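Local coordinates for protein putative alpha-L-fucosidase (Bacteroides thetaiotaomicron, PDB 3EYP) that probably hydrolyses alpha-L-fucosides, as a putative alpha-L-fucosidase of glycoside hydrolase family 29, at residues K64-A78 with Y116-H130. Numbering follows the deposited sequence.
Sequences KAAGIPAAILTAKHA and YGLKAGIYLGPHDRH
Thr-74 and Tyr-123 lie side by side at the tightly packed end of two parallel strands. Thr-74 CG2 sits over one face of the Tyr-123 ring, 4.2 Å from its centroid, a CH-pi contact. Ile-72 CG2 reaches Tyr-123 CB at 3.8 Å, next to Gly-121, where a side chain would press on Ile-72. Tyr-123 CG is anti to the backbone N (chi1 172°), which carries the ring along Thr-74 toward His-77. The His-77 and Tyr-123 planes are tilted by only 16° but slid apart, so they barely overlap. Tyr-123 OH hydrogen-bonds Asp-166, and His-77 NE2 bonds a glycerol.

Strands 70-76 and 119-124 are neighbours in the parallel sheet of a TIM barrel, linked by a right-handed beta-alpha-beta crossover through helix 105-116. Backbone bonds run from Lys-119 N to Pro-69 O through Tyr-123 N to Leu-73 O. A beta bulge at Ala-75 then shifts the register by one, and Gly-125 N bonds Lys-76 O.

Beyond the bulge, Lys-76 bends at chi3 (82°) and brings NZ to Asp-128 OD2, a 2.9 Å salt bridge. NZ meets OD2 on its anti side, tilted out of the carboxylate plane. NZ also donates to Gly-125 O at 3.0 Å and bonds Tyr-142 OH. A methionine here would probably leave the buried Asp-128 carboxylate without its charge partner and Gly-125 O without this donor.

The other end is looser and wetter. Leu-118 CD2 lies 3.7 Å from Ile-68 O, and water 1 links Pro-69 O with Gly-117 O. The exposed Lys-64 passes the Tyr-116 ring, its CG 3.9 Å from Tyr-116 CD2.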
ATOM      1  N   LYS A  64      -4.027  15.608  -1.182  1.00 42.92           N
ATOM      2  CA  LYS A  64      -5.120  15.992  -0.279  1.00 44.65           C
ATOM      3  C   LYS A  64      -6.454  15.644  -0.931  1.00 44.20           C
ATOM      4  O   LYS A  64      -7.300  14.979  -0.339  1.00 44.49           O
ATOM      5  CB  LYS A  64      -5.087  17.480   0.068  1.00 45.07           C
ATOM      6  CG  LYS A  64      -3.982  17.797   0.955  1.00 49.37           C
ATOM      7  CD  LYS A  64      -4.262  17.370   2.384  1.00 54.17           C
ATOM      8  CE  LYS A  64      -3.156  17.834   3.315  1.00 56.38           C
ATOM      9  NZ  LYS A  64      -3.459  17.402   4.705  1.00 59.62           N
ATOM     10  N   ALA A  65      -6.619  16.081  -2.169  1.00 44.55           N
ATOM     11  CA  ALA A  65      -7.878  15.871  -2.877  1.00 45.71           C
ATOM     12  C   ALA A  65      -8.133  14.400  -3.089  1.00 46.52           C
ATOM     13  O   ALA A  65      -9.268  13.977  -3.385  1.00 47.07           O
ATOM     14  CB  ALA A  65      -7.924  16.574  -4.223  1.00 46.33           C
ATOM     15  N   ALA A  66      -7.070  13.628  -2.999  1.00 45.78           N
ATOM     16  CA  ALA A  66      -7.184  12.218  -3.322  1.00 44.89           C
ATOM     17  C   ALA A  66      -7.281  11.336  -2.119  1.00 44.60           C
ATOM     18  O   ALA A  66      -7.389  10.135  -2.256  1.00 43.52           O
ATOM     19  CB  ALA A  66      -6.087  11.774  -4.204  1.00 44.20           C
ATOM     20  N   GLY A  67      -7.274  11.972  -0.965  1.00 44.76           N
ATOM     21  CA  GLY A  67      -7.302  11.307   0.332  1.00 45.02           C
ATOM     22  C   GLY A  67      -6.097  10.462   0.694  1.00 44.22           C
ATOM     23  O   GLY A  67      -6.226   9.506   1.463  1.00 45.18           O
ATOM     24  N   ILE A  68      -4.940  10.803   0.131  1.00 41.80           N
ATOM     25  CA  ILE A  68      -3.668  10.032   0.323  1.00 40.72           C
ATOM     26  C   ILE A  68      -2.812  10.622   1.443  1.00 40.50           C
ATOM     27  O   ILE A  68      -2.407  11.794   1.349  1.00 40.90           O
ATOM     28  CB  ILE A  68      -2.830   9.929  -1.024  1.00 40.23           C
ATOM     29  CG1 ILE A  68      -3.624   9.166  -2.101  1.00 39.70           C
ATOM     30  CG2 ILE A  68      -1.413   9.227  -0.806  1.00 36.69           C
ATOM     31  CD1 ILE A  68      -3.055   9.250  -3.609  1.00 38.71           C
ATOM     32  N   PRO A  69      -2.535   9.844   2.504  1.00 39.60           N
ATOM     33  CA  PRO A  69      -1.936  10.414   3.725  1.00 39.69           C
ATOM     34  C   PRO A  69      -0.427  10.399   3.766  1.00 39.29           C
ATOM     35  O   PRO A  69       0.206  10.927   4.704  1.00 38.71           O
ATOM     36  CB  PRO A  69      -2.475   9.480   4.807  1.00 41.07           C
ATOM     37  CG  PRO A  69      -2.584   8.141   4.034  1.00 39.60           C
ATOM     38  CD  PRO A  69      -3.061   8.482   2.748  1.00 40.42           C
ATOM     39  N   ALA A  70       0.158   9.802   2.722  1.00 38.35           N
ATOM     40  CA  ALA A  70       1.614   9.528   2.722  1.00 37.69           C
ATOM     41  C   ALA A  70       2.186   9.473   1.285  1.00 37.67           C
ATOM     42  O   ALA A  70       1.465   9.240   0.308  1.00 38.06           O
ATOM     43  CB  ALA A  70       1.956   8.262   3.541  1.00 36.73           C
ATOM     44  N   ALA A  71       3.456   9.835   1.198  1.00 38.02           N
ATOM     45  CA  ALA A  71       4.189  10.028  -0.068  1.00 38.67           C
ATOM     46  C   ALA A  71       5.647   9.617   0.034  1.00 38.23           C
ATOM     47  O   ALA A  71       6.311   9.936   0.983  1.00 40.87           O
ATOM     48  CB  ALA A  71       4.098  11.505  -0.584  1.00 37.86           C
ATOM     49  N   ILE A  72       6.054   8.877  -0.984  1.00 38.10           N
ATOM     50  CA  ILE A  72       7.442   8.377  -1.247  1.00 37.25           C
ATOM     51  C   ILE A  72       8.032   8.984  -2.513  1.00 38.27           C
ATOM     52  O   ILE A  72       7.576   8.780  -3.647  1.00 37.78           O
ATOM     53  CB  ILE A  72       7.470   6.832  -1.369  1.00 37.74           C
ATOM     54  CG1 ILE A  72       6.811   6.244  -0.102  1.00 39.30           C
ATOM     55  CG2 ILE A  72       8.934   6.296  -1.571  1.00 37.30           C
ATOM     56  CD1 ILE A  72       6.722   4.657  -0.033  1.00 37.30           C
ATOM     57  N   LEU A  73       9.098   9.727  -2.316  1.00 37.96           N
ATOM     58  CA  LEU A  73       9.866  10.304  -3.456  1.00 37.19           C
ATOM     59  C   LEU A  73      11.077   9.479  -3.867  1.00 37.89           C
ATOM     60  O   LEU A  73      11.849   9.004  -3.037  1.00 37.22           O
ATOM     61  CB  LEU A  73      10.367  11.698  -3.073  1.00 37.52           C
ATOM     62  CG  LEU A  73      11.300  12.401  -4.109  1.00 37.39           C
ATOM     63  CD1 LEU A  73      10.507  12.805  -5.324  1.00 39.99           C
ATOM     64  CD2 LEU A  73      11.890  13.655  -3.399  1.00 36.23           C
ATOM     65  N   THR A  74      11.280   9.336  -5.170  1.00 37.65           N
ATOM     66  CA  THR A  74      12.547   8.778  -5.653  1.00 39.40           C
ATOM     67  C   THR A  74      13.735   9.741  -5.455  1.00 38.87           C
ATOM     68  O   THR A  74      14.084  10.510  -6.359  1.00 39.63           O
ATOM     69  CB  THR A  74      12.492   8.368  -7.154  1.00 39.01           C
ATOM     70  OG1 THR A  74      12.217   9.532  -7.971  1.00 39.38           O
ATOM     71  CG2 THR A  74      11.433   7.286  -7.375  1.00 37.99           C
ATOM     72  N   ALA A  75      14.356   9.677  -4.290  1.00 39.58           N
ATOM     73  CA  ALA A  75      15.488  10.544  -3.980  1.00 38.28           C
ATOM     74  C   ALA A  75      16.681  10.154  -4.900  1.00 38.77           C
ATOM     75  O   ALA A  75      17.488  11.008  -5.305  1.00 38.63           O
ATOM     76  CB  ALA A  75      15.881  10.503  -2.458  1.00 39.19           C
ATOM     77  N   LYS A  76      16.698   8.883  -5.311  1.00 36.73           N
ATOM     78  CA  LYS A  76      17.729   8.349  -6.223  1.00 36.09           C
ATOM     79  C   LYS A  76      17.233   7.055  -6.842  1.00 36.47           C
ATOM     80  O   LYS A  76      16.935   6.089  -6.165  1.00 36.06           O
ATOM     81  CB  LYS A  76      19.079   8.133  -5.542  1.00 34.40           C
ATOM     82  CG  LYS A  76      20.267   7.748  -6.535  1.00 37.22           C
ATOM     83  CD  LYS A  76      21.387   7.047  -5.783  1.00 37.14           C
ATOM     84  CE  LYS A  76      21.035   5.496  -5.605  1.00 40.11           C
ATOM     85  NZ  LYS A  76      22.026   4.840  -4.802  1.00 38.30           N
ATOM     86  N   HIS A  77      17.072   7.096  -8.131  1.00 37.61           N
ATOM     87  CA  HIS A  77      16.716   5.881  -8.909  1.00 36.72           C
ATOM     88  C   HIS A  77      17.980   5.192  -9.361  1.00 38.42           C
ATOM     89  O   HIS A  77      19.083   5.634  -9.039  1.00 38.36           O
ATOM     90  CB  HIS A  77      15.762   6.200 -10.028  1.00 37.99           C
ATOM     91  CG  HIS A  77      14.840   5.066 -10.417  1.00 38.06           C
ATOM     92  ND1 HIS A  77      14.974   4.364 -11.595  1.00 38.62           N
ATOM     93  CD2 HIS A  77      13.761   4.531  -9.779  1.00 36.84           C
ATOM     94  CE1 HIS A  77      14.012   3.447 -11.665  1.00 39.65           C
ATOM     95  NE2 HIS A  77      13.244   3.547 -10.588  1.00 35.90           N
ATOM     96  N   ALA A  78      17.837   4.079 -10.084  1.00 38.64           N
ATOM     97  CA  ALA A  78      19.014   3.282 -10.434  1.00 37.68           C
ATOM     98  C   ALA A  78      20.062   4.053 -11.301  1.00 38.18           C
ATOM     99  O   ALA A  78      21.249   3.672 -11.388  1.00 38.63           O
ATOM    100  CB  ALA A  78      18.617   1.917 -11.104  1.00 38.03           C
ATOM    101  N   TYR A 116       1.715  20.157   4.785  1.00 42.23           N
ATOM    102  CA  TYR A 116       0.373  19.661   4.512  1.00 41.11           C
ATOM    103  C   TYR A 116      -0.021  18.556   5.464  1.00 41.73           C
ATOM    104  O   TYR A 116      -1.073  17.946   5.325  1.00 39.83           O
ATOM    105  CB  TYR A 116       0.262  19.189   3.057  1.00 41.70           C
ATOM    106  CG  TYR A 116       0.017  20.336   2.067  1.00 41.20           C
ATOM    107  CD1 TYR A 116       1.032  21.197   1.694  1.00 42.68           C
ATOM    108  CD2 TYR A 116      -1.246  20.562   1.537  1.00 42.44           C
ATOM    109  CE1 TYR A 116       0.813  22.262   0.829  1.00 40.55           C
ATOM    110  CE2 TYR A 116      -1.470  21.604   0.667  1.00 46.58           C
ATOM    111  CZ  TYR A 116      -0.425  22.445   0.316  1.00 43.80           C
ATOM    112  OH  TYR A 116      -0.641  23.477  -0.564  1.00 48.68           O
ATOM    113  N   GLY A 117       0.853  18.228   6.390  1.00 40.58           N
ATOM    114  CA  GLY A 117       0.518  17.151   7.314  1.00 42.81           C
ATOM    115  C   GLY A 117       0.527  15.720   6.827  1.00 43.75           C
ATOM    116  O   GLY A 117      -0.158  14.847   7.364  1.00 44.69           O
ATOM    117  N   LEU A 118       1.364  15.502   5.827  1.00 44.45           N
ATOM    118  CA  LEU A 118       1.488  14.226   5.125  1.00 43.99           C
ATOM    119  C   LEU A 118       2.778  13.551   5.569  1.00 43.83           C
ATOM    120  O   LEU A 118       3.721  14.199   5.964  1.00 42.92           O
ATOM    121  CB  LEU A 118       1.435  14.471   3.628  1.00 44.78           C
ATOM    122  CG  LEU A 118       0.131  15.122   3.150  1.00 46.97           C
ATOM    123  CD1 LEU A 118       0.085  15.223   1.647  1.00 51.42           C
ATOM    124  CD2 LEU A 118      -1.066  14.353   3.674  1.00 52.05           C
ATOM    125  N   LYS A 119       2.768  12.224   5.597  1.00 42.25           N
ATOM    126  CA  LYS A 119       3.945  11.481   5.994  1.00 41.83           C
ATOM    127  C   LYS A 119       4.893  11.288   4.811  1.00 40.78           C
ATOM    128  O   LYS A 119       4.517  10.734   3.782  1.00 41.15           O
ATOM    129  CB  LYS A 119       3.564  10.104   6.606  1.00 42.41           C
ATOM    130  CG  LYS A 119       2.604  10.199   7.820  1.00 42.11           C
ATOM    131  CD  LYS A 119       1.836   8.842   8.051  1.00 43.37           C
ATOM    132  CE  LYS A 119       1.511   8.692   9.533  1.00 41.71           C
ATOM    133  NZ  LYS A 119       0.483   7.690   9.845  1.00 38.19           N
ATOM    134  N   ALA A 120       6.142  11.659   5.031  1.00 39.02           N
ATOM    135  CA  ALA A 120       7.199  11.605   3.985  1.00 39.09           C
ATOM    136  C   ALA A 120       7.904  10.270   3.996  1.00 38.13           C
ATOM    137  O   ALA A 120       8.159   9.677   5.040  1.00 39.40           O
ATOM    138  CB  ALA A 120       8.245  12.723   4.168  1.00 38.40           C
ATOM    139  N   GLY A 121       8.183   9.791   2.802  1.00 37.27           N
ATOM    140  CA  GLY A 121       9.028   8.620   2.628  1.00 37.30           C
ATOM    141  C   GLY A 121      10.033   8.816   1.513  1.00 37.83           C
ATOM    142  O   GLY A 121       9.917   9.720   0.675  1.00 37.52           O
ATOM    143  N   ILE A 122      11.003   7.932   1.534  1.00 37.88           N
ATOM    144  CA  ILE A 122      12.149   7.945   0.662  1.00 37.24           C
ATOM    145  C   ILE A 122      12.444   6.620  -0.041  1.00 38.37           C
ATOM    146  O   ILE A 122      12.524   5.539   0.570  1.00 39.68           O
ATOM    147  CB  ILE A 122      13.429   8.287   1.463  1.00 38.07           C
ATOM    148  CG1 ILE A 122      13.372   9.691   2.122  1.00 38.94           C
ATOM    149  CG2 ILE A 122      14.605   8.197   0.597  1.00 36.42           C
ATOM    150  CD1 ILE A 122      13.222  10.885   1.070  1.00 37.67           C
ATOM    151  N   TYR A 123      12.554   6.730  -1.351  1.00 36.72           N
ATOM    152  CA  TYR A 123      13.060   5.651  -2.233  1.00 37.26           C
ATOM    153  C   TYR A 123      14.525   6.021  -2.565  1.00 37.96           C
ATOM    154  O   TYR A 123      14.805   7.073  -3.139  1.00 37.65           O
ATOM    155  CB  TYR A 123      12.159   5.561  -3.471  1.00 37.02           C
ATOM    156  CG  TYR A 123      12.598   4.640  -4.613  1.00 37.90           C
ATOM    157  CD1 TYR A 123      11.749   3.648  -5.071  1.00 39.57           C
ATOM    158  CD2 TYR A 123      13.847   4.766  -5.219  1.00 37.57           C
ATOM    159  CE1 TYR A 123      12.101   2.829  -6.117  1.00 39.34           C
ATOM    160  CE2 TYR A 123      14.230   3.925  -6.247  1.00 36.90           C
ATOM    161  CZ  TYR A 123      13.337   2.960  -6.711  1.00 39.57           C
ATOM    162  OH  TYR A 123      13.698   2.108  -7.749  1.00 39.06           O
ATOM    163  N   LEU A 124      15.425   5.170  -2.129  1.00 38.50           N
ATOM    164  CA  LEU A 124      16.893   5.325  -2.351  1.00 38.20           C
ATOM    165  C   LEU A 124      17.444   4.028  -2.934  1.00 39.26           C
ATOM    166  O   LEU A 124      17.654   3.064  -2.228  1.00 39.28           O
ATOM    167  CB  LEU A 124      17.614   5.645  -1.049  1.00 39.48           C
ATOM    168  CG  LEU A 124      19.107   6.007  -1.069  1.00 36.59           C
ATOM    169  CD1 LEU A 124      19.349   7.344  -1.847  1.00 35.85           C
ATOM    170  CD2 LEU A 124      19.613   6.071   0.322  1.00 39.03           C
ATOM    171  N   GLY A 125      17.637   4.062  -4.256  1.00 39.06           N
ATOM    172  CA  GLY A 125      17.860   2.898  -5.110  1.00 38.71           C
ATOM    173  C   GLY A 125      19.050   2.049  -4.715  1.00 39.33           C
ATOM    174  O   GLY A 125      20.177   2.520  -4.744  1.00 37.26           O
ATOM    175  N   PRO A 126      18.818   0.786  -4.263  1.00 38.44           N
ATOM    176  CA  PRO A 126      20.013   0.000  -3.952  1.00 37.88           C
ATOM    177  C   PRO A 126      20.981  -0.259  -5.083  1.00 37.73           C
ATOM    178  O   PRO A 126      22.181  -0.106  -4.904  1.00 36.97           O
ATOM    179  CB  PRO A 126      19.468  -1.304  -3.370  1.00 39.51           C
ATOM    180  CG  PRO A 126      18.138  -0.941  -2.832  1.00 37.91           C
ATOM    181  CD  PRO A 126      17.596   0.192  -3.698  1.00 40.08           C
ATOM    182  N   HIS A 127      20.481  -0.705  -6.223  1.00 37.65           N
ATOM    183  CA  HIS A 127      21.319  -0.865  -7.406  1.00 37.66           C
ATOM    184  C   HIS A 127      21.556   0.541  -7.985  1.00 37.15           C
ATOM    185  O   HIS A 127      20.627   1.326  -8.162  1.00 37.61           O
ATOM    186  CB  HIS A 127      20.706  -1.779  -8.464  1.00 37.63           C
ATOM    187  CG  HIS A 127      21.519  -1.896  -9.716  1.00 37.24           C
ATOM    188  ND1 HIS A 127      22.808  -2.406  -9.746  1.00 39.11           N
ATOM    189  CD2 HIS A 127      21.205  -1.604 -10.999  1.00 35.80           C
ATOM    190  CE1 HIS A 127      23.246  -2.423 -10.991  1.00 37.93           C
ATOM    191  NE2 HIS A 127      22.303  -1.912 -11.768  1.00 37.42           N
ATOM    192  N   ASP A 128      22.825   0.830  -8.224  1.00 37.11           N
ATOM    193  CA  ASP A 128      23.254   2.194  -8.711  1.00 37.12           C
ATOM    194  C   ASP A 128      24.130   2.052  -9.918  1.00 37.76           C
ATOM    195  O   ASP A 128      25.325   1.650  -9.833  1.00 37.67           O
ATOM    196  CB  ASP A 128      23.951   2.931  -7.529  1.00 36.21           C
ATOM    197  CG  ASP A 128      24.256   4.396  -7.798  1.00 38.44           C
ATOM    198  OD1 ASP A 128      24.618   4.750  -8.925  1.00 37.98           O
ATOM    199  OD2 ASP A 128      24.094   5.194  -6.836  1.00 38.92           O
ATOM    200  N   ARG A 129      23.544   2.344 -11.066  1.00 38.80           N
ATOM    201  CA  ARG A 129      24.228   2.197 -12.331  1.00 39.10           C
ATOM    202  C   ARG A 129      25.363   3.199 -12.483  1.00 39.71           C
ATOM    203  O   ARG A 129      26.387   2.911 -13.135  1.00 40.46           O
ATOM    204  CB  ARG A 129      23.265   2.309 -13.516  1.00 40.41           C
ATOM    205  CG  ARG A 129      22.325   1.171 -13.642  1.00 41.08           C
ATOM    206  CD  ARG A 129      21.201   1.508 -14.563  1.00 41.33           C
ATOM    207  NE  ARG A 129      20.177   0.485 -14.575  1.00 39.71           N
ATOM    208  CZ  ARG A 129      18.893   0.707 -14.603  1.00 42.44           C
ATOM    209  NH1 ARG A 129      18.432   1.954 -14.584  1.00 43.66           N
ATOM    210  NH2 ARG A 129      18.059  -0.328 -14.567  1.00 42.91           N
ATOM    211  N   HIS A 130      25.249   4.333 -11.792  1.00 39.86           N
ATOM    212  CA  HIS A 130      26.217   5.415 -11.989  1.00 38.82           C
ATOM    213  C   HIS A 130      27.501   4.986 -11.313  1.00 39.29           C
ATOM    214  O   HIS A 130      28.578   5.047 -11.892  1.00 37.20           O
ATOM    215  CB  HIS A 130      25.711   6.787 -11.455  1.00 39.38           C
ATOM    216  CG  HIS A 130      26.697   7.906 -11.672  1.00 37.10           C
ATOM    217  ND1 HIS A 130      26.866   8.528 -12.898  1.00 38.33           N
ATOM    218  CD2 HIS A 130      27.598   8.484 -10.830  1.00 39.21           C
ATOM    219  CE1 HIS A 130      27.841   9.424 -12.809  1.00 36.40           C
ATOM    220  NE2 HIS A 130      28.300   9.420 -11.557  1.00 37.20           N
TER
HETATM  221  O   HOH W   1      -0.904  11.704   6.886  1.00 49.92           O
HETATM  222  O   HOH W   2      15.984   2.011  -9.338  1.00 42.49           O